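Local coordinates for SPbeta prophage-derived uncharacterized protein YopX (Bacillus subtilis, PDB 2I2L) that is of unknown function, an all-beta protein encoded by the SPbeta prophage that assembles as a homodimer, at residues L21-K26 with W31-L36; V7-Q12 with V42-S47. All blocks are in the same frame, centred on the assembly; numbering follows the deposited sequence.

Contact 1. Residues L21-K26 with W31-L36; sequences LSLIIK and WTLKRL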
loop_
_atom_site.group_PDB
_atom_site.type_symbol
_atom_site.label_atom_id
_atom_site.label_comp_id
_atom_site.label_asym_id
_atom_site.label_seq_id
_atom_site.Cartn_x
_atom_site.Cartn_y
_atom_site.Cartn_z
ATOM N N LEU B 21 -13.211 -10.979 -11.032
ATOM C CA LEU B 21 -12.370 -9.823 -11.301
ATOM C C LEU B 21 -10.904 -10.112 -11.092
ATOM O O LEU B 21 -10.509 -10.636 -10.050
ATOM C CB LEU B 21 -12.748 -8.647 -10.409
ATOM C CG LEU B 21 -13.737 -7.641 -10.981
ATOM C CD1 LEU B 21 -15.103 -8.311 -11.106
ATOM C CD2 LEU B 21 -13.804 -6.403 -10.072
ATOM N N SER B 22 -10.089 -9.763 -12.077
ATOM C CA SER B 22 -8.656 -9.955 -11.941
ATOM C C SER B 22 -7.962 -8.657 -12.331
ATOM O O SER B 22 -8.171 -8.141 -13.422
ATOM C CB SER B 22 -8.164 -11.094 -12.834
ATOM O OG SER B 22 -8.012 -10.666 -14.177
ATOM N N LEU B 23 -7.153 -8.125 -11.422
ATOM C CA LEU B 23 -6.411 -6.895 -11.656
ATOM C C LEU B 23 -5.066 -7.221 -12.321
ATOM O O LEU B 23 -4.330 -8.095 -11.863
ATOM C CB LEU B 23 -6.169 -6.192 -10.327
ATOM C CG LEU B 23 -5.573 -4.794 -10.440
ATOM C CD1 LEU B 23 -6.543 -3.886 -11.195
ATOM C CD2 LEU B 23 -5.299 -4.254 -9.034
ATOM N N ILE B 24 -4.742 -6.518 -13.396
ATOM C CA ILE B 24 -3.494 -6.784 -14.101
ATOM C C ILE B 24 -2.546 -5.595 -14.131
ATOM O O ILE B 24 -2.837 -4.577 -14.756
ATOM C CB ILE B 24 -3.747 -7.205 -15.590
ATOM C CG1 ILE B 24 -4.950 -8.153 -15.676
ATOM C CG2 ILE B 24 -2.482 -7.847 -16.179
ATOM C CD1 ILE B 24 -4.855 -9.384 -14.774
ATOM N N ILE B 25 -1.401 -5.743 -13.483
ATOM C CA ILE B 25 -0.400 -4.687 -13.464
ATOM C C ILE B 25 0.642 -4.963 -14.555
ATOM O O ILE B 25 1.311 -5.998 -14.538
ATOM C CB ILE B 25 0.316 -4.633 -12.102
ATOM C CG1 ILE B 25 -0.642 -4.135 -11.026
ATOM C CG2 ILE B 25 1.533 -3.732 -12.201
ATOM C CD1 ILE B 25 -0.097 -4.258 -9.647
ATOM N N LYS B 26 0.785 -4.050 -15.508
ATOM C CA LYS B 26 1.763 -4.258 -16.566
ATOM C C LYS B 26 3.115 -3.645 -16.229
ATOM O O LYS B 26 3.240 -2.834 -15.302
ATOM C CB LYS B 26 1.262 -3.691 -17.894
ATOM C CG LYS B 26 0.834 -4.749 -18.913
ATOM C CD LYS B 26 -0.659 -5.093 -18.828
ATOM C CE LYS B 26 -1.094 -6.083 -19.937
ATOM N NZ LYS B 26 -2.595 -6.253 -20.024
ATOM N N TRP B 31 -2.345 -0.567 -15.380
ATOM C CA TRP B 31 -3.129 -1.633 -14.793
ATOM C C TRP B 31 -4.397 -1.800 -15.604
ATOM O O TRP B 31 -4.781 -0.909 -16.361
ATOM C CB TRP B 31 -3.465 -1.331 -13.333
ATOM C CG TRP B 31 -4.232 -0.069 -13.110
ATOM C CD1 TRP B 31 -3.747 1.101 -12.624
ATOM C CD2 TRP B 31 -5.638 0.122 -13.289
ATOM N NE1 TRP B 31 -4.759 2.007 -12.475
ATOM C CE2 TRP B 31 -5.932 1.435 -12.872
ATOM C CE3 TRP B 31 -6.682 -0.693 -13.758
ATOM C CZ2 TRP B 31 -7.224 1.962 -12.903
ATOM C CZ3 TRP B 31 -7.980 -0.173 -13.792
ATOM C CH2 TRP B 31 -8.239 1.148 -13.364
ATOM N N THR B 32 -5.046 -2.946 -15.452
ATOM C CA THR B 32 -6.271 -3.223 -16.187
ATOM C C THR B 32 -7.179 -4.150 -15.410
ATOM O O THR B 32 -6.773 -5.243 -15.025
ATOM C CB THR B 32 -5.968 -3.914 -17.507
ATOM O OG1 THR B 32 -5.123 -3.078 -18.305
ATOM C CG2 THR B 32 -7.263 -4.218 -18.241
ATOM N N LEU B 33 -8.411 -3.730 -15.184
ATOM C CA LEU B 33 -9.329 -4.585 -14.468
ATOM C C LEU B 33 -9.982 -5.534 -15.464
ATOM O O LEU B 33 -10.704 -5.096 -16.352
ATOM C CB LEU B 33 -10.405 -3.767 -13.773
ATOM C CG LEU B 33 -11.350 -4.666 -12.979
ATOM C CD1 LEU B 33 -10.652 -5.153 -11.714
ATOM C CD2 LEU B 33 -12.618 -3.903 -12.629
ATOM N N LYS B 34 -9.710 -6.829 -15.334
ATOM C CA LYS B 34 -10.309 -7.824 -16.217
ATOM C C LYS B 34 -11.421 -8.537 -15.448
ATOM O O LYS B 34 -11.510 -8.420 -14.224
ATOM C CB LYS B 34 -9.274 -8.863 -16.668
ATOM C CG LYS B 34 -8.071 -8.309 -17.421
ATOM C CD LYS B 34 -8.482 -7.585 -18.693
ATOM C CE LYS B 34 -7.294 -7.379 -19.627
ATOM N NZ LYS B 34 -6.873 -8.649 -20.281
ATOM N N ARG B 35 -12.265 -9.267 -16.175
ATOM C CA ARG B 35 -13.366 -10.023 -15.590
ATOM C C ARG B 35 -13.630 -11.254 -16.453
ATOM O O ARG B 35 -13.823 -11.154 -17.665
ATOM C CB ARG B 35 -14.624 -9.159 -15.514
ATOM C CG ARG B 35 -15.892 -9.947 -15.206
ATOM C CD ARG B 35 -17.164 -9.136 -15.493
ATOM N NE ARG B 35 -17.465 -8.147 -14.459
ATOM C CZ ARG B 35 -17.815 -8.448 -13.207
ATOM N NH1 ARG B 35 -17.913 -9.717 -12.820
ATOM N NH2 ARG B 35 -18.063 -7.478 -12.333
ATOM N N LEU B 36 -13.628 -12.420 -15.819
ATOM C CA LEU B 36 -13.860 -13.679 -16.513
ATOM C C LEU B 36 -15.360 -13.976 -16.582
ATOM O O LEU B 36 -16.024 -14.139 -15.553
ATOM C CB LEU B 36 -13.114 -14.804 -15.789
ATOM C CG LEU B 36 -12.899 -16.105 -16.555
ATOM C CD1 LEU B 36 -14.235 -16.759 -16.791
ATOM C CD2 LEU B 36 -12.194 -15.833 -17.872
#

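Contact 2. Residues V7-Q12 with V42-S47; sequences VWDGEQ and VPVVDS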
loop_
_atom_site.group_PDB
_atom_site.type_symbol
_atom_site.label_atom_id
_atom_site.label_comp_id
_atom_site.label_asym_id
_atom_site.label_seq_id
_atom_site.Cartn_x
_atom_site.Cartn_y
_atom_site.Cartn_z
ATOM N N VAL B 7 -11.503 -0.729 -7.712
ATOM C CA VAL B 7 -11.336 0.180 -8.834
ATOM C C VAL B 7 -12.647 0.844 -9.180
ATOM O O VAL B 7 -13.703 0.207 -9.218
ATOM C CB VAL B 7 -10.815 -0.519 -10.105
ATOM C CG1 VAL B 7 -9.389 -0.966 -9.916
ATOM C CG2 VAL B 7 -11.689 -1.685 -10.435
ATOM N N TRP B 8 -12.562 2.147 -9.401
ATOM C CA TRP B 8 -13.704 2.949 -9.797
ATOM C C TRP B 8 -13.530 3.001 -11.312
ATOM O O TRP B 8 -12.497 3.470 -11.797
ATOM C CB TRP B 8 -13.576 4.345 -9.198
ATOM C CG TRP B 8 -14.664 5.287 -9.584
ATOM C CD1 TRP B 8 -14.520 6.481 -10.232
ATOM C CD2 TRP B 8 -16.054 5.172 -9.265
ATOM N NE1 TRP B 8 -15.732 7.125 -10.325
ATOM C CE2 TRP B 8 -16.695 6.343 -9.736
ATOM C CE3 TRP B 8 -16.827 4.194 -8.616
ATOM C CZ2 TRP B 8 -18.061 6.568 -9.584
ATOM C CZ3 TRP B 8 -18.197 4.421 -8.465
ATOM C CH2 TRP B 8 -18.795 5.599 -8.946
ATOM N N ASP B 9 -14.510 2.493 -12.056
ATOM C CA ASP B 9 -14.421 2.475 -13.510
ATOM C C ASP B 9 -15.127 3.664 -14.140
ATOM O O ASP B 9 -15.321 3.691 -15.355
ATOM C CB ASP B 9 -15.042 1.203 -14.063
ATOM C CG ASP B 9 -16.539 1.175 -13.890
ATOM O OD1 ASP B 9 -17.186 0.247 -14.419
ATOM O OD2 ASP B 9 -17.074 2.085 -13.221
ATOM N N GLY B 10 -15.518 4.635 -13.317
ATOM C CA GLY B 10 -16.203 5.813 -13.826
ATOM C C GLY B 10 -17.668 5.865 -13.416
ATOM O O GLY B 10 -18.190 6.925 -13.070
ATOM N N GLU B 11 -18.330 4.715 -13.444
ATOM C CA GLU B 11 -19.737 4.643 -13.083
ATOM C C GLU B 11 -19.971 3.835 -11.801
ATOM O O GLU B 11 -20.799 4.208 -10.967
ATOM C CB GLU B 11 -20.547 4.036 -14.236
ATOM C CG GLU B 11 -20.465 4.802 -15.562
ATOM C CD GLU B 11 -21.376 4.209 -16.649
ATOM O OE1 GLU B 11 -21.235 4.591 -17.836
ATOM O OE2 GLU B 11 -22.240 3.362 -16.317
ATOM N N GLN B 12 -19.245 2.735 -11.636
ATOM C CA GLN B 12 -19.419 1.913 -10.446
ATOM C C GLN B 12 -18.106 1.487 -9.789
ATOM O O GLN B 12 -17.039 1.548 -10.403
ATOM C CB GLN B 12 -20.262 0.684 -10.790
ATOM C CG GLN B 12 -19.786 -0.078 -12.017
ATOM C CD GLN B 12 -20.680 -1.263 -12.340
ATOM O OE1 GLN B 12 -21.866 -1.102 -12.621
ATOM N NE2 GLN B 12 -20.111 -2.461 -12.299
ATOM N N VAL B 42 -12.549 -10.753 -20.013
ATOM C CA VAL B 42 -13.107 -9.544 -20.619
ATOM C C VAL B 42 -12.798 -8.283 -19.826
ATOM O O VAL B 42 -13.170 -8.167 -18.660
ATOM C CB VAL B 42 -14.642 -9.651 -20.760
ATOM C CG1 VAL B 42 -15.208 -8.341 -21.275
ATOM C CG2 VAL B 42 -15.006 -10.802 -21.698
ATOM N N PRO B 43 -12.133 -7.305 -20.463
ATOM C CA PRO B 43 -11.782 -6.043 -19.790
ATOM C C PRO B 43 -12.962 -5.209 -19.255
ATOM O O PRO B 43 -14.045 -5.169 -19.846
ATOM C CB PRO B 43 -10.951 -5.304 -20.850
ATOM C CG PRO B 43 -11.496 -5.838 -22.135
ATOM C CD PRO B 43 -11.646 -7.311 -21.853
ATOM N N VAL B 44 -12.721 -4.559 -18.121
ATOM C CA VAL B 44 -13.705 -3.723 -17.442
ATOM C C VAL B 44 -13.240 -2.264 -17.498
ATOM O O VAL B 44 -14.023 -1.359 -17.823
ATOM C CB VAL B 44 -13.857 -4.141 -15.954
ATOM C CG1 VAL B 44 -15.007 -3.381 -15.311
ATOM C CG2 VAL B 44 -14.077 -5.643 -15.849
ATOM N N VAL B 45 -11.970 -2.044 -17.160
ATOM C CA VAL B 45 -11.380 -0.712 -17.193
ATOM C C VAL B 45 -9.870 -0.750 -17.221
ATOM O O VAL B 45 -9.254 -1.752 -16.869
ATOM C CB VAL B 45 -11.783 0.159 -15.994
ATOM C CG1 VAL B 45 -12.765 1.215 -16.446
ATOM C CG2 VAL B 45 -12.364 -0.698 -14.890
ATOM N N ASP B 46 -9.290 0.372 -17.641
ATOM C CA ASP B 46 -7.850 0.547 -17.757
ATOM C C ASP B 46 -7.407 1.711 -16.924
ATOM O O ASP B 46 -8.210 2.399 -16.317
ATOM C CB ASP B 46 -7.474 0.855 -19.196
ATOM C CG ASP B 46 -7.643 -0.326 -20.094
ATOM O OD1 ASP B 46 -6.695 -1.123 -20.190
ATOM O OD2 ASP B 46 -8.726 -0.476 -20.693
ATOM N N SER B 47 -6.107 1.927 -16.906
ATOM C CA SER B 47 -5.531 3.044 -16.190
ATOM C C SER B 47 -5.610 4.203 -17.191
ATOM O O SER B 47 -5.442 5.367 -16.834
ATOM C CB SER B 47 -4.071 2.736 -15.829
ATOM O OG SER B 47 -3.299 2.394 -16.979
#

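Contact 1. Residues L21-K26 with W31-L36
Ser22 and Lys34 face each other as an antiparallel hydrogen-bonded pair, joined by Ser22 N to Lys34 O at 2.9 Å and by Lys34 N to Ser22 O at 2.8 Å. Ile24 and Thr32 form a second such pair two residues on, again with two backbone hydrogen bonds, so strands 21-25 and 31-36 form a beta hairpin whose short segments run at 151° to each other. On the face of Ser22, Ile24, Thr32 and Lys34, the aliphatic part of the lysine lies against its neighbours: CB of Lys34 is 3.3 Å from OG of Ser22, and CG of Lys34 meets CG1 of Ile24 at 3.6 Å, the lysine and isoleucine side chains crossing at about a right angle. Thr32 OG1 is hydrogen-bonded outside the hairpin, to Asp46 OD1 on strand 41-46. Leu21, Leu23, Ile25, Trp31, Leu33 and Arg35 share the other face, which strands 5-8, 13-15 and 53-60 pack against. There Leu23 CD1 approaches Trp31 CE3 obliquely at 4.1 Å, placed by a CG anti to the backbone N (chi1 -172°). The second subunit continues the sheet beyond Leu23-Ile25 by antiparallel pairing. At the open end of the hairpin, away from its turn, Leu21 reaches out in two directions, its CD2 touching Leu33 CD2 at 3.8 Å and its CD1 lying over one face of the Arg35 guanidinium, toward the rim.

Contact 2. Residues V7-Q12 with V42-S47
Asp9 and Val45 bring the two backbones nearest, with 5.7 Å between their CA atoms, where the chain leaves strand 5-8 for a tight turn and strand 41-46 carries a classic beta bulge at Val44 and Val45, both opposite Leu33. Both methyls of Val45 bear on the methylene of Asp9, CG1 standing 3.3 Å and CG2 3.4 Å from Asp9 CB, so the valine fork straddles that carbon. Val44 adds a looser touch, its CG1 lying 4.3 Å from Asp9 OD1. The carboxylate is engaged on its own side of the contact, by the turn and by His14. With CG between the backbone N and the carbonyl carbon (chi1 69°), Asp9 folds back over the turn, and OD2 accepts from Glu11 N at 2.9 Å and from Gln12 N at 2.8 Å, an Asx turn extended into an Asx motif. The Gln12 bond arrives on the syn side close to the carboxylate plane, while the Glu11 donor comes from above it. OD1 is hydrogen-bonded to His14 NE2, so both oxygens help fix the carboxylate's rotation. Gly10 takes a positive phi in this turn, which links strands 5-8 and 13-15. Val45 also rests on Leu33 and Ala52, and Val44 on His14, so the contact sets the 5-8/13-15 turn against the bulged edge of the three-stranded sheet built from 21-25, 31-36 and 41-46.

In the fold
Contact 1 is nested within the loop closed by contact 2, and their centres lie about 9 Å apart. Strand 31-36 belongs to both surroundings: it pairs with 21-25 in contact 1 and, along its other edge, with 41-46 of contact 2. Probable hydrogen bonds join Arg35 O to Val42 N and Leu33 N to Val45 O, each at 2.7 Å. Leu33 also bridges the sheets by packing, its CD2 meeting Val7 CG2 at 3.3 Å. The three-stranded sheet therefore meets the second subunit along strand 21-25 and the 5-8/13-15 turn along strand 41-46.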